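4-oxalocrotonate decarboxylase NahK (Pseudomonas putida, PDB 5D2K) catalyses the metal-dependent decarboxylation of (3E)-2-oxohex-3-enedioate (4-oxalocrotonate) to 2-oxopent-4-enoate and CO2 in naphthalene degradation. Local coordinates at residues L68-T73 against V217-N222; I117-K122 against H212-V217; E20-A25 against H30-V35. The protein carries 1 engineered substitution. All coordinates share one frame; numbering follows the deposited sequence. Where two conformers were deposited one is given.

Contact 1 (L68-T73 against V217-N222); sequences LKMGLT and VAMLAN. With OOG (2-oxoadipic acid), chain D.
Met70 lies with its thioether against Leu220 on the facing helix. Its SD is 3.7 Å from Leu220 CB, and Leu220 CD1 closes on the same sulfur. The Met70 chain is bent about its CB-CG and CG-SD bonds, with CG anti to the carbonyl carbon (chi1 -76°). The bends bring its methyl CE near Met219 SD, at 3.9 Å, where the two side chains cross at about a right angle. Met219 was deposited in two conformers, so this last touch is the less certain one. The other branch of Leu220 serves Leu68: its CD2 sits 4.0 Å from Leu68 CD1. An alanine in place of Met70 would probably open a gap beside Leu220 CB and CD1, where the sulfur now packs.

The other side of the same strand holds the 2-oxoadipate. Lys69 points away from the helix, and its NZ donates to the keto oxygen O5 of the ligand at 2.7 Å. That NZ also forms a salt bridge with Glu147, a magnesium ligand. Leu72 N gives a nearly straight bond (167°) to the carboxylate O3, 3.0 Å away. Gly71 CA comes 3.6 Å from OOG C5, and a CB there would clash with OOG C4. The strand thus has an apolar side for the helix and a binding side for the substrate analogue.

Strand 65-71 lies between strands 87-92 and 236-238 in the mixed sheet of this fumarylacetoacetate hydrolase-type fold. Segment 217-222 of helix 213-225 crosses strand 68-71 at 105°, with Tyr88 and Ile237 from those neighbours also touching Leu220.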
loop_
_atom_site.group_PDB
_atom_site.type_symbol
_atom_site.label_atom_id
_atom_site.label_comp_id
_atom_site.label_asym_id
_atom_site.label_seq_id
_atom_site.Cartn_x
_atom_site.Cartn_y
_atom_site.Cartn_z
ATOM N N LEU A 68 -4.399 4.531 -4.424
ATOM C CA LEU A 68 -4.285 4.494 -2.974
ATOM C C LEU A 68 -3.999 3.060 -2.535
ATOM O O LEU A 68 -4.316 2.123 -3.273
ATOM C CB LEU A 68 -5.576 4.990 -2.303
ATOM C CG LEU A 68 -6.016 6.412 -2.622
ATOM C CD1 LEU A 68 -7.436 6.642 -2.106
ATOM C CD2 LEU A 68 -5.034 7.431 -2.049
ATOM N N LYS A 69 -3.403 2.882 -1.355
ATOM C CA LYS A 69 -3.226 1.540 -0.798
ATOM C C LYS A 69 -3.733 1.470 0.635
ATOM O O LYS A 69 -3.706 2.450 1.373
ATOM C CB LYS A 69 -1.758 1.055 -0.871
ATOM C CG LYS A 69 -0.658 2.032 -0.428
ATOM C CD LYS A 69 -0.285 1.934 1.051
ATOM C CE LYS A 69 0.209 0.549 1.462
ATOM N NZ LYS A 69 1.698 0.270 1.402
ATOM N N MET A 70 -4.254 0.306 0.992
ATOM C CA MET A 70 -4.573 -0.015 2.378
ATOM C C MET A 70 -3.497 -0.925 2.925
ATOM O O MET A 70 -3.026 -1.837 2.220
ATOM C CB MET A 70 -5.942 -0.677 2.479
ATOM C CG MET A 70 -7.090 0.312 2.331
ATOM S SD MET A 70 -7.300 1.356 3.776
ATOM C CE MET A 70 -7.843 0.149 4.971
ATOM N N GLY A 71 -3.100 -0.679 4.168
ATOM C CA GLY A 71 -2.085 -1.492 4.807
ATOM C C GLY A 71 -2.525 -2.028 6.151
ATOM O O GLY A 71 -3.410 -1.453 6.803
ATOM N N LEU A 72 -1.890 -3.127 6.559
ATOM C CA LEU A 72 -2.167 -3.778 7.833
ATOM C C LEU A 72 -3.640 -4.162 7.916
ATOM O O LEU A 72 -4.354 -3.794 8.848
ATOM C CB LEU A 72 -1.765 -2.876 8.996
ATOM C CG LEU A 72 -0.337 -2.334 8.825
ATOM C CD1 LEU A 72 0.064 -1.483 10.005
ATOM C CD2 LEU A 72 0.677 -3.469 8.589
ATOM N N THR A 73 -4.078 -4.916 6.921
ATOM C CA THR A 73 -5.468 -5.329 6.818
ATOM C C THR A 73 -5.618 -6.830 7.029
ATOM O O THR A 73 -6.722 -7.340 7.147
ATOM C CB THR A 73 -6.072 -4.960 5.441
ATOM O OG1 THR A 73 -5.291 -5.547 4.390
ATOM C CG2 THR A 73 -6.102 -3.453 5.259
ATOM N N VAL A 217 -11.836 -1.745 0.940
ATOM C CA VAL A 217 -12.282 -0.590 0.169
ATOM C C VAL A 217 -13.281 0.239 0.997
ATOM O O VAL A 217 -13.194 1.467 1.040
ATOM C CB VAL A 217 -12.922 -1.008 -1.180
ATOM C CG1 VAL A 217 -13.450 0.217 -1.939
ATOM C CG2 VAL A 217 -11.919 -1.767 -2.043
ATOM N N ALA A 218 -14.229 -0.431 1.650
ATOM C CA ALA A 218 -15.192 0.277 2.499
ATOM C C ALA A 218 -14.459 0.996 3.626
ATOM O O ALA A 218 -14.738 2.162 3.921
ATOM C CB ALA A 218 -16.241 -0.703 3.069
ATOM N N MET A 219 -13.496 0.311 4.233
ATOM C CA MET A 219 -12.741 0.911 5.322
ATOM C C MET A 219 -11.959 2.135 4.844
ATOM O O MET A 219 -11.899 3.144 5.543
ATOM C CB MET A 219 -11.795 -0.102 5.954
ATOM C CG MET A 219 -11.062 0.462 7.144
ATOM S SD MET A 219 -10.069 -0.754 8.001
ATOM C CE MET A 219 -11.369 -1.802 8.654
ATOM N N LEU A 220 -11.371 2.052 3.653
ATOM C CA LEU A 220 -10.648 3.193 3.100
ATOM C C LEU A 220 -11.575 4.404 2.949
ATOM O O LEU A 220 -11.192 5.524 3.300
ATOM C CB LEU A 220 -10.011 2.826 1.752
ATOM C CG LEU A 220 -9.321 3.933 0.950
ATOM C CD1 LEU A 220 -8.144 4.512 1.741
ATOM C CD2 LEU A 220 -8.845 3.380 -0.379
ATOM N N ALA A 221 -12.784 4.189 2.446
ATOM C CA ALA A 221 -13.733 5.289 2.310
ATOM C C ALA A 221 -14.000 5.921 3.670
ATOM O O ALA A 221 -14.037 7.154 3.804
ATOM C CB ALA A 221 -15.049 4.808 1.660
ATOM N N ASN A 222 -14.164 5.076 4.679
ATOM C CA ASN A 222 -14.461 5.578 6.019
ATOM C C ASN A 222 -13.280 6.334 6.631
ATOM O O ASN A 222 -13.471 7.383 7.252
ATOM C CB ASN A 222 -14.919 4.421 6.907
ATOM C CG ASN A 222 -16.281 3.892 6.477
ATOM O OD1 ASN A 222 -17.084 4.641 5.921
ATOM N ND2 ASN A 222 -16.532 2.605 6.708
HETATM C C2 OOG D . 3.372 -0.992 6.070
HETATM C C3 OOG D . 2.727 -1.309 4.732
HETATM C C4 OOG D . 1.529 -2.218 4.914
HETATM C C6 OOG D . 0.146 -3.969 3.564
HETATM O O4 OOG D . -0.270 -4.394 2.462
HETATM O O3 OOG D . -0.139 -4.567 4.633
HETATM C C5 OOG D . 1.014 -2.735 3.590
HETATM C C1 OOG D . 4.539 -1.927 6.319
HETATM O O1 OOG D . 5.718 -1.478 6.416
HETATM O O2 OOG D . 4.322 -3.161 6.438
HETATM O O5 OOG D . 1.266 -2.199 2.532
#

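Contact 2 (I117-K122 against H212-V217); sequences ISVVTK and HPLSSV
The pyrrolidine ring of Pro213 meets the methyl CG2 of Ile117 through two ring atoms: Pro213 CG is 3.8 Å from Ile117 CG2, and Pro213 CB is close behind. Leu214 N lies at the edge of the His212 imidazole, in its plane, and donates to His212 ND1 at 3.1 Å (161°). This is a helix N-cap made by a histidine side chain. It takes up a backbone N-H of the first turn of helix 213-225, and His212 O accepts a second one from Ser215 N at 2.8 Å.

The helix packs on strand 112-121 of the large mixed sheet in the fumarylacetoacetate hydrolase-type fold. The two segments cross at -52°, and the side chains that meet between them are all apolar and buried. Only one branch of Ile117 takes part, since its CG1 stands anti to the backbone N (chi1 -171°) and carries CD1 away from the helix.

Val119 uses both of its methyls. Its CG1 faces the tip of Leu214, with Val119 CG1 and Leu214 CD2 4.2 Å apart. Leu214 also packs on Leu132 and Val135 of helix 132-135 and on Ile139, so it links the strand to a second helix. Ser216 OG is hydrogen-bonded to Thr239 O. Ile117 and Val119 pair through their backbones with Thr239 and Ile237, so strand and helix both meet strand 236-238 and Thr239 just after it. One turn along from Pro213, Val217 faces the strand, and its CG2 rests 3.9 Å from Val119 CG2.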
loop_
_atom_site.group_PDB
_atom_site.type_symbol
_atom_site.label_atom_id
_atom_site.label_comp_id
_atom_site.label_asym_id
_atom_site.label_seq_id
_atom_site.Cartn_x
_atom_site.Cartn_y
_atom_site.Cartn_z
ATOM N N ILE A 117 -4.547 -7.973 -4.074
ATOM C CA ILE A 117 -5.481 -7.808 -5.172
ATOM C C ILE A 117 -5.969 -6.357 -5.154
ATOM O O ILE A 117 -6.300 -5.787 -4.100
ATOM C CB ILE A 117 -6.652 -8.844 -5.112
ATOM C CG1 ILE A 117 -7.494 -8.798 -6.395
ATOM C CG2 ILE A 117 -7.506 -8.649 -3.886
ATOM C CD1 ILE A 117 -6.738 -9.238 -7.670
ATOM N N SER A 118 -5.923 -5.735 -6.325
ATOM C CA SER A 118 -6.361 -4.352 -6.451
ATOM C C SER A 118 -7.671 -4.260 -7.197
ATOM O O SER A 118 -8.052 -5.184 -7.921
ATOM C CB SER A 118 -5.317 -3.509 -7.183
ATOM O OG SER A 118 -4.076 -3.575 -6.526
ATOM N N VAL A 119 -8.341 -3.128 -7.024
ATOM C CA VAL A 119 -9.555 -2.827 -7.781
ATOM C C VAL A 119 -9.427 -1.460 -8.422
ATOM O O VAL A 119 -8.657 -0.616 -7.958
ATOM C CB VAL A 119 -10.840 -2.855 -6.897
ATOM C CG1 VAL A 119 -11.049 -4.237 -6.298
ATOM C CG2 VAL A 119 -10.782 -1.781 -5.802
ATOM N N VAL A 120 -10.159 -1.257 -9.513
ATOM C CA VAL A 120 -10.355 0.079 -10.069
ATOM C C VAL A 120 -11.831 0.391 -9.954
ATOM O O VAL A 120 -12.661 -0.426 -10.323
ATOM C CB VAL A 120 -9.875 0.169 -11.541
ATOM C CG1 VAL A 120 -10.339 1.464 -12.193
ATOM C CG2 VAL A 120 -8.357 0.091 -11.593
ATOM N N THR A 121 -12.164 1.560 -9.412
ATOM C CA THR A 121 -13.565 1.915 -9.208
ATOM C C THR A 121 -14.144 2.629 -10.425
ATOM O O THR A 121 -13.399 3.197 -11.221
ATOM C CB THR A 121 -13.753 2.824 -7.979
ATOM O OG1 THR A 121 -13.170 4.117 -8.228
ATOM C CG2 THR A 121 -13.111 2.196 -6.745
ATOM N N LYS A 122 -15.472 2.610 -10.549
ATOM C CA LYS A 122 -16.147 3.350 -11.628
ATOM C C LYS A 122 -17.245 4.293 -11.126
ATOM O O LYS A 122 -17.989 4.858 -11.922
ATOM C CB LYS A 122 -16.735 2.385 -12.668
ATOM C CG LYS A 122 -17.662 1.311 -12.113
ATOM C CD LYS A 122 -18.212 0.459 -13.253
ATOM C CE LYS A 122 -19.038 -0.697 -12.736
ATOM N NZ LYS A 122 -19.662 -1.437 -13.877
ATOM N N HIS A 212 -12.685 -9.954 3.551
ATOM C CA HIS A 212 -13.061 -9.754 2.154
ATOM C C HIS A 212 -12.333 -8.519 1.636
ATOM O O HIS A 212 -12.445 -7.468 2.245
ATOM C CB HIS A 212 -14.573 -9.546 2.003
ATOM C CG HIS A 212 -15.075 -9.822 0.626
ATOM N ND1 HIS A 212 -14.715 -9.066 -0.473
ATOM C CD2 HIS A 212 -15.906 -10.789 0.163
ATOM C CE1 HIS A 212 -15.300 -9.561 -1.550
ATOM N NE2 HIS A 212 -16.018 -10.611 -1.191
ATOM N N PRO A 213 -11.600 -8.630 0.509
ATOM C CA PRO A 213 -10.895 -7.423 0.040
ATOM C C PRO A 213 -11.793 -6.184 -0.156
ATOM O O PRO A 213 -11.334 -5.045 0.019
ATOM C CB PRO A 213 -10.286 -7.888 -1.291
ATOM C CG PRO A 213 -9.972 -9.334 -1.039
ATOM C CD PRO A 213 -11.203 -9.826 -0.261
ATOM N N LEU A 214 -13.065 -6.390 -0.484
ATOM C CA LEU A 214 -13.949 -5.239 -0.670
ATOM C C LEU A 214 -14.244 -4.536 0.669
ATOM O O LEU A 214 -14.590 -3.351 0.688
ATOM C CB LEU A 214 -15.241 -5.667 -1.370
ATOM C CG LEU A 214 -15.072 -6.145 -2.813
ATOM C CD1 LEU A 214 -16.425 -6.374 -3.471
ATOM C CD2 LEU A 214 -14.227 -5.151 -3.630
ATOM N N SER A 215 -14.076 -5.241 1.792
ATOM C CA SER A 215 -14.231 -4.590 3.100
ATOM C C SER A 215 -13.108 -3.594 3.342
ATOM O O SER A 215 -13.273 -2.612 4.061
ATOM C CB SER A 215 -14.269 -5.621 4.234
ATOM O OG SER A 215 -15.464 -6.402 4.163
ATOM N N SER A 216 -11.951 -3.863 2.746
ATOM C CA SER A 216 -10.841 -2.933 2.814
ATOM C C SER A 216 -11.165 -1.626 2.085
ATOM O O SER A 216 -10.804 -0.533 2.550
ATOM C CB SER A 216 -9.593 -3.589 2.221
ATOM O OG SER A 216 -8.471 -2.738 2.373
ATOM N N VAL A 217 -11.836 -1.745 0.940
ATOM C CA VAL A 217 -12.282 -0.590 0.169
ATOM C C VAL A 217 -13.281 0.239 0.997
ATOM O O VAL A 217 -13.194 1.467 1.040
ATOM C CB VAL A 217 -12.922 -1.008 -1.180
ATOM C CG1 VAL A 217 -13.450 0.217 -1.939
ATOM C CG2 VAL A 217 -11.919 -1.767 -2.043
#

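Contact 3 (E20-A25 against H30-V35); sequences EHIENA and HDIGKV
Ala25 O accepts the backbone N-H of His30 at 3.1 Å (165°), a bond of the i to i+5 kind that spans the C-terminal end of helix 12-27. The chain then doubles back along the helix it has just left, so that residues 30-35 cover its side from Ala25 to His21. This is a helix followed by an irregular return loop in the N-terminal part of the chain.

The His30 ring lies over the Ala25 backbone. Ala25 CA makes a CH-pi contact with one face, 3.8 Å from the centroid of the His30 ring. The ring cannot turn freely, because His30 ND1 donates to Asp31 O at 3.0 Å in an almost straight bond (176°). Asp31 O lies in the plane of the His30 ring, while ND1 sits above the carbonyl plane of Asp31, off its lone pairs.

Ile32 fills the middle. Its CG2 rests on Ala25 CB, and its CG1 stands between the backbone N and the carbonyl carbon (chi1 54°), which sends CD1 toward His21 and Ile22. Ile32 CD1 is 3.8 Å from His21 NE2. Ile22 CG1 touches the same methyl, and Ile22 CD1 meets Val35 CG1 at 3.8 Å. Ile22 also packs on Val50 and Ile54, so it joins the return loop to helix 44-60. Ile32 is hydrogen-bonded through its backbone to Arg152.

At the far end of the loop segment, Val35 CG1 lies at the edge of the His21 ring. A water molecule in the plane of that ring sits 2.8 Å from His21 NE2 and donates to Gly33 O at 2.7 Å.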
loop_
_atom_site.group_PDB
_atom_site.type_symbol
_atom_site.label_atom_id
_atom_site.label_comp_id
_atom_site.label_asym_id
_atom_site.label_seq_id
_atom_site.Cartn_x
_atom_site.Cartn_y
_atom_site.Cartn_z
ATOM N N GLU A 20 9.222 17.101 4.337
ATOM C CA GLU A 20 10.471 17.198 3.576
ATOM C C GLU A 20 11.507 16.164 4.043
ATOM O O GLU A 20 12.127 15.465 3.232
ATOM C CB GLU A 20 11.032 18.617 3.697
ATOM C CG GLU A 20 12.361 18.815 2.987
ATOM C CD GLU A 20 12.906 20.219 3.174
ATOM O OE1 GLU A 20 12.925 20.704 4.326
ATOM O OE2 GLU A 20 13.309 20.836 2.171
ATOM N N HIS A 21 11.680 16.070 5.356
ATOM C CA HIS A 21 12.633 15.143 5.961
ATOM C C HIS A 21 12.326 13.679 5.597
ATOM O O HIS A 21 13.198 12.918 5.135
ATOM C CB HIS A 21 12.604 15.383 7.473
ATOM C CG HIS A 21 13.354 14.376 8.281
ATOM N ND1 HIS A 21 14.730 14.384 8.392
ATOM C CD2 HIS A 21 12.918 13.349 9.047
ATOM C CE1 HIS A 21 15.107 13.390 9.176
ATOM N NE2 HIS A 21 14.028 12.751 9.591
ATOM N N ILE A 22 11.066 13.299 5.756
ATOM C CA ILE A 22 10.669 11.924 5.509
ATOM C C ILE A 22 10.696 11.626 4.008
ATOM O O ILE A 22 11.162 10.560 3.579
ATOM C CB ILE A 22 9.270 11.655 6.109
ATOM C CG1 ILE A 22 9.340 11.743 7.633
ATOM C CG2 ILE A 22 8.719 10.293 5.670
ATOM C CD1 ILE A 22 7.984 11.644 8.318
ATOM N N GLU A 23 10.208 12.567 3.198
ATOM C CA GLU A 23 10.261 12.357 1.752
ATOM C C GLU A 23 11.700 12.225 1.249
ATOM O O GLU A 23 11.990 11.404 0.364
ATOM C CB GLU A 23 9.559 13.479 0.995
ATOM C CG GLU A 23 9.460 13.097 -0.483
ATOM C CD GLU A 23 8.965 14.210 -1.377
ATOM O OE1 GLU A 23 9.349 15.384 -1.171
ATOM O OE2 GLU A 23 8.196 13.916 -2.308
ATOM N N ASN A 24 12.611 13.021 1.811
ATOM C CA ASN A 24 13.998 12.972 1.354
ATOM C C ASN A 24 14.638 11.610 1.606
ATOM O O ASN A 24 15.502 11.177 0.842
ATOM C CB ASN A 24 14.832 14.089 2.014
ATOM C CG ASN A 24 14.655 15.419 1.329
ATOM O OD1 ASN A 24 14.148 15.492 0.219
ATOM N ND2 ASN A 24 15.113 16.484 1.980
ATOM N N ALA A 25 14.211 10.920 2.660
ATOM C CA ALA A 25 14.718 9.576 2.922
ATOM C C ALA A 25 14.335 8.612 1.782
ATOM O O ALA A 25 15.127 7.770 1.370
ATOM C CB ALA A 25 14.200 9.066 4.273
ATOM N N HIS A 30 17.854 6.433 1.996
ATOM C CA HIS A 30 18.489 6.186 3.292
ATOM C C HIS A 30 17.437 6.079 4.364
ATOM O O HIS A 30 16.338 6.640 4.219
ATOM C CB HIS A 30 19.497 7.293 3.640
ATOM C CG HIS A 30 18.882 8.652 3.812
ATOM N ND1 HIS A 30 18.258 9.050 4.977
ATOM C CD2 HIS A 30 18.810 9.709 2.969
ATOM C CE1 HIS A 30 17.820 10.290 4.839
ATOM N NE2 HIS A 30 18.148 10.715 3.630
ATOM N N ASP A 31 17.757 5.384 5.452
ATOM C CA ASP A 31 16.796 5.306 6.538
ATOM C C ASP A 31 16.918 6.512 7.476
ATOM O O ASP A 31 17.841 7.334 7.356
ATOM C CB ASP A 31 16.902 3.958 7.300
ATOM C CG ASP A 31 18.265 3.711 7.940
ATOM O OD1 ASP A 31 18.922 4.672 8.376
ATOM O OD2 ASP A 31 18.659 2.523 8.033
ATOM N N ILE A 32 15.930 6.646 8.352
ATOM C CA ILE A 32 15.874 7.703 9.349
ATOM C C ILE A 32 15.339 7.109 10.643
ATOM O O ILE A 32 14.809 5.988 10.656
ATOM C CB ILE A 32 14.969 8.882 8.923
ATOM C CG1 ILE A 32 13.570 8.369 8.561
ATOM C CG2 ILE A 32 15.600 9.662 7.768
ATOM C CD1 ILE A 32 12.562 9.481 8.320
ATOM N N GLY A 33 15.491 7.851 11.737
ATOM C CA GLY A 33 14.908 7.442 12.999
ATOM C C GLY A 33 13.402 7.622 12.981
ATOM O O GLY A 33 12.891 8.481 12.248
ATOM N N LYS A 34 12.691 6.820 13.774
ATOM C CA LYS A 34 11.241 6.981 13.958
ATOM C C LYS A 34 10.946 8.415 14.345
ATOM O O LYS A 34 11.570 8.940 15.261
ATOM C CB LYS A 34 10.704 6.048 15.045
ATOM C CG LYS A 34 10.442 4.620 14.618
ATOM C CD LYS A 34 9.776 3.841 15.743
ATOM C CE LYS A 34 10.577 3.946 17.033
ATOM N NZ LYS A 34 10.075 3.018 18.086
ATOM N N VAL A 35 10.009 9.064 13.664
ATOM C CA VAL A 35 9.816 10.486 13.930
ATOM C C VAL A 35 9.141 10.707 15.288
ATOM O O VAL A 35 9.261 11.779 15.869
ATOM C CB VAL A 35 9.015 11.187 12.806
ATOM C CG1 VAL A 35 9.881 11.303 11.549
ATOM C CG2 VAL A 35 7.698 10.467 12.517
HETATM O O HOH W 1 13.837 10.944 11.729
#

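How the contacts relate
Contacts 1 and 2 share helix 213-225 and one sheet, and their centres are 8 Å apart. Val217 belongs to both, and they touch directly where Met70 CB packs 3.3 Å from Ser216 OG. Contact 2 is nested inside the loop that contact 1 closes. Contact 1 reaches the active site: Lys69 and Leu72 bind the 2-oxoadipate, and the Met70 side chain is about 7 Å from the magnesium ion. Contact 2 stands further back, with the Ile117 side chain about 11 Å from the ligand. Contact 3 is separate, its centre 24 Å from that of contact 1 and 30 Å from that of contact 2, though its Ile22 side chain lies about 12 Å from the ligand.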